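Local coordinates for protein Stk_08120 (Sulfolobus tokodaii str. 7, PDB 2EJX) that probably carries fatty acids, as a member of a thermoacidophile-specific protein family related in fold to the Bet v 1-like proteins, at residues A[8-13]-A[89-94]. Residues are numbered along the deposited sequence; the frame is centred on the assembly and turned at random.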
loop_
_atom_site.group_PDB
_atom_site.type_symbol
_atom_site.label_atom_id
_atom_site.label_comp_id
_atom_site.label_asym_id
_atom_site.label_seq_id
_atom_site.Cartn_x
_atom_site.Cartn_y
_atom_site.Cartn_z
ATOM N N GLU A 8 5.082 9.247 4.430
ATOM C CA GLU A 8 3.684 9.453 4.060
ATOM C C GLU A 8 3.483 10.267 2.803
ATOM O O GLU A 8 4.420 10.855 2.281
ATOM C CB GLU A 8 2.906 10.077 5.210
ATOM C CG GLU A 8 3.398 11.379 5.691
ATOM C CD GLU A 8 2.759 11.705 7.025
ATOM O OE1 GLU A 8 1.502 11.728 7.106
ATOM O OE2 GLU A 8 3.513 11.913 7.998
ATOM N N LYS A 9 2.235 10.325 2.354
ATOM C CA LYS A 9 1.907 10.963 1.095
ATOM C C LYS A 9 0.429 11.258 1.102
ATOM O O LYS A 9 -0.368 10.385 1.401
ATOM C CB LYS A 9 2.250 10.006 -0.087
ATOM C CG LYS A 9 2.013 10.660 -1.494
ATOM C CD LYS A 9 3.227 11.542 -1.847
ATOM C CE LYS A 9 2.971 12.396 -3.087
ATOM N NZ LYS A 9 4.176 13.283 -3.248
ATOM N N GLU A 10 0.060 12.486 0.720
ATOM C CA GLU A 10 -1.311 12.864 0.526
ATOM C C GLU A 10 -1.611 12.591 -0.917
ATOM O O GLU A 10 -0.752 12.845 -1.770
ATOM C CB GLU A 10 -1.469 14.373 0.788
ATOM C CG GLU A 10 -2.851 14.876 0.511
ATOM C CD GLU A 10 -3.039 16.312 0.936
ATOM O OE1 GLU A 10 -2.836 17.193 0.094
ATOM O OE2 GLU A 10 -3.372 16.543 2.120
ATOM N N ILE A 11 -2.793 12.025 -1.177
ATOM C CA ILE A 11 -3.260 11.795 -2.533
ATOM C C ILE A 11 -4.595 12.472 -2.706
ATOM O O ILE A 11 -5.522 12.268 -1.899
ATOM C CB ILE A 11 -3.400 10.285 -2.806
ATOM C CG1 ILE A 11 -2.027 9.603 -2.662
ATOM C CG2 ILE A 11 -4.056 10.009 -4.239
ATOM C CD1 ILE A 11 -1.956 8.178 -3.174
ATOM N N LYS A 12 -4.710 13.224 -3.804
ATOM C CA LYS A 12 -5.933 13.877 -4.222
ATOM C C LYS A 12 -6.585 13.064 -5.342
ATOM O O LYS A 12 -5.898 12.625 -6.272
ATOM C CB LYS A 12 -5.605 15.288 -4.719
ATOM C CG LYS A 12 -5.039 16.203 -3.613
ATOM C CD LYS A 12 -6.234 16.964 -2.981
ATOM C CE LYS A 12 -5.862 17.764 -1.752
ATOM N NZ LYS A 12 -7.123 18.155 -0.997
ATOM N N THR A 13 -7.897 12.876 -5.263
ATOM C CA THR A 13 -8.610 12.077 -6.259
ATOM C C THR A 13 -9.978 12.655 -6.599
ATOM O O THR A 13 -10.665 13.205 -5.745
ATOM C CB THR A 13 -8.773 10.586 -5.792
ATOM O OG1 THR A 13 -9.525 9.825 -6.750
ATOM C CG2 THR A 13 -9.516 10.509 -4.462
ATOM N N ARG A 89 -5.888 6.514 5.098
ATOM C CA ARG A 89 -6.917 7.246 5.833
ATOM C C ARG A 89 -7.626 8.224 4.907
ATOM O O ARG A 89 -6.973 8.995 4.232
ATOM C CB ARG A 89 -6.335 8.005 7.025
ATOM C CG ARG A 89 -5.558 7.132 8.024
ATOM C CD ARG A 89 -4.935 8.017 9.129
ATOM N NE ARG A 89 -4.256 7.193 10.144
ATOM C CZ ARG A 89 -3.139 7.536 10.786
ATOM N NH1 ARG A 89 -2.559 8.716 10.569
ATOM N NH2 ARG A 89 -2.619 6.697 11.675
ATOM N N LYS A 90 -8.957 8.141 4.855
ATOM C CA LYS A 90 -9.732 9.126 4.162
ATOM C C LYS A 90 -9.695 10.425 4.977
ATOM O O LYS A 90 -9.996 10.417 6.167
ATOM C CB LYS A 90 -11.177 8.624 3.951
ATOM C CG LYS A 90 -12.140 9.724 3.483
ATOM C CD LYS A 90 -13.434 9.154 3.034
ATOM C CE LYS A 90 -14.458 10.240 2.827
ATOM N NZ LYS A 90 -15.837 9.682 2.681
ATOM N N LYS A 91 -9.352 11.537 4.329
ATOM C CA LYS A 91 -9.310 12.841 4.989
ATOM C C LYS A 91 -10.537 13.676 4.661
ATOM O O LYS A 91 -11.035 14.406 5.532
ATOM C CB LYS A 91 -8.015 13.575 4.651
ATOM C CG LYS A 91 -6.776 12.812 5.012
ATOM C CD LYS A 91 -5.568 13.721 5.250
ATOM C CE LYS A 91 -5.219 14.523 4.029
ATOM N NZ LYS A 91 -3.849 15.086 4.118
ATOM N N ASP A 92 -11.007 13.616 3.407
ATOM C CA ASP A 92 -12.287 14.228 3.015
ATOM C C ASP A 92 -12.715 13.546 1.747
ATOM O O ASP A 92 -12.136 12.498 1.413
ATOM C CB ASP A 92 -12.186 15.756 2.799
ATOM C CG ASP A 92 -11.054 16.154 1.844
ATOM O OD1 ASP A 92 -10.851 15.521 0.761
ATOM O OD2 ASP A 92 -10.352 17.113 2.200
ATOM N N ASN A 93 -13.677 14.148 1.033
ATOM C CA ASN A 93 -14.271 13.513 -0.158
ATOM C C ASN A 93 -13.317 13.376 -1.354
ATOM O O ASN A 93 -13.607 12.640 -2.314
ATOM C CB ASN A 93 -15.543 14.276 -0.614
ATOM C CG ASN A 93 -16.136 13.696 -1.920
ATOM O OD1 ASN A 93 -16.027 14.300 -3.005
ATOM N ND2 ASN A 93 -16.723 12.504 -1.824
ATOM N N ASN A 94 -12.193 14.088 -1.319
ATOM C CA ASN A 94 -11.276 14.067 -2.469
ATOM C C ASN A 94 -9.831 13.824 -2.096
ATOM O O ASN A 94 -8.968 14.090 -2.899
ATOM C CB ASN A 94 -11.329 15.392 -3.272
ATOM C CG ASN A 94 -12.675 15.635 -3.922
ATOM O OD1 ASN A 94 -12.990 15.064 -4.981
ATOM N ND2 ASN A 94 -13.466 16.530 -3.322
#
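E10 and K91 reach for each other across strand 95-102, which runs antiparallel between the two strands that bear them; their CA atoms stand 9.2 Å apart, and a salt bridge closes the gap. The glutamate is drawn out, CG anti to the backbone N (chi1 176°) and the chain extended beyond it, while the lysine bends at its third torsion (-61°) and brings NZ in roughly at right angles to the E10 chain. NZ lies 2.5 Å from E10 OE2, meeting that oxygen on its anti lone pair, the one turned away from the other carboxylate oxygen. E10 also packs on T95 and Q97 of the middle strand.

Further along, where strand 82-92 ends and the chain turns into strand 95-102, the segments meet through backbone. T13 N donates to N94 O at 2.9 Å, nearly straight at hydrogen (166°) but arriving from above the carbonyl plane. N94 O also takes a CA-H...O contact from K12 CA at 3.3 Å, while T13 CG2 packs beside it at 3.9 Å. T13 OG1 sits anti to the backbone N and bonds instead to D127 of the long helix 105-137 and to the backbone N of Q15. On the turn itself, D92 OD1 accepts from N94 N at 2.9 Å, an Asx turn, and also bonds T95 OG1, which K12 NZ reaches in turn.

The contact lies at the 7-12 edge of the seven-stranded antiparallel sheet, which packs against helix 105-137, consistent with the family's Bet v 1-like clan. Two strands flanking a shared antiparallel neighbour run the same way and are linked across it by long side chains. Chemically, a solvent-exposed salt bridge, probably softened by water, is combined with a directional backbone bond that ties the turn to the chain just beyond strand 7-12.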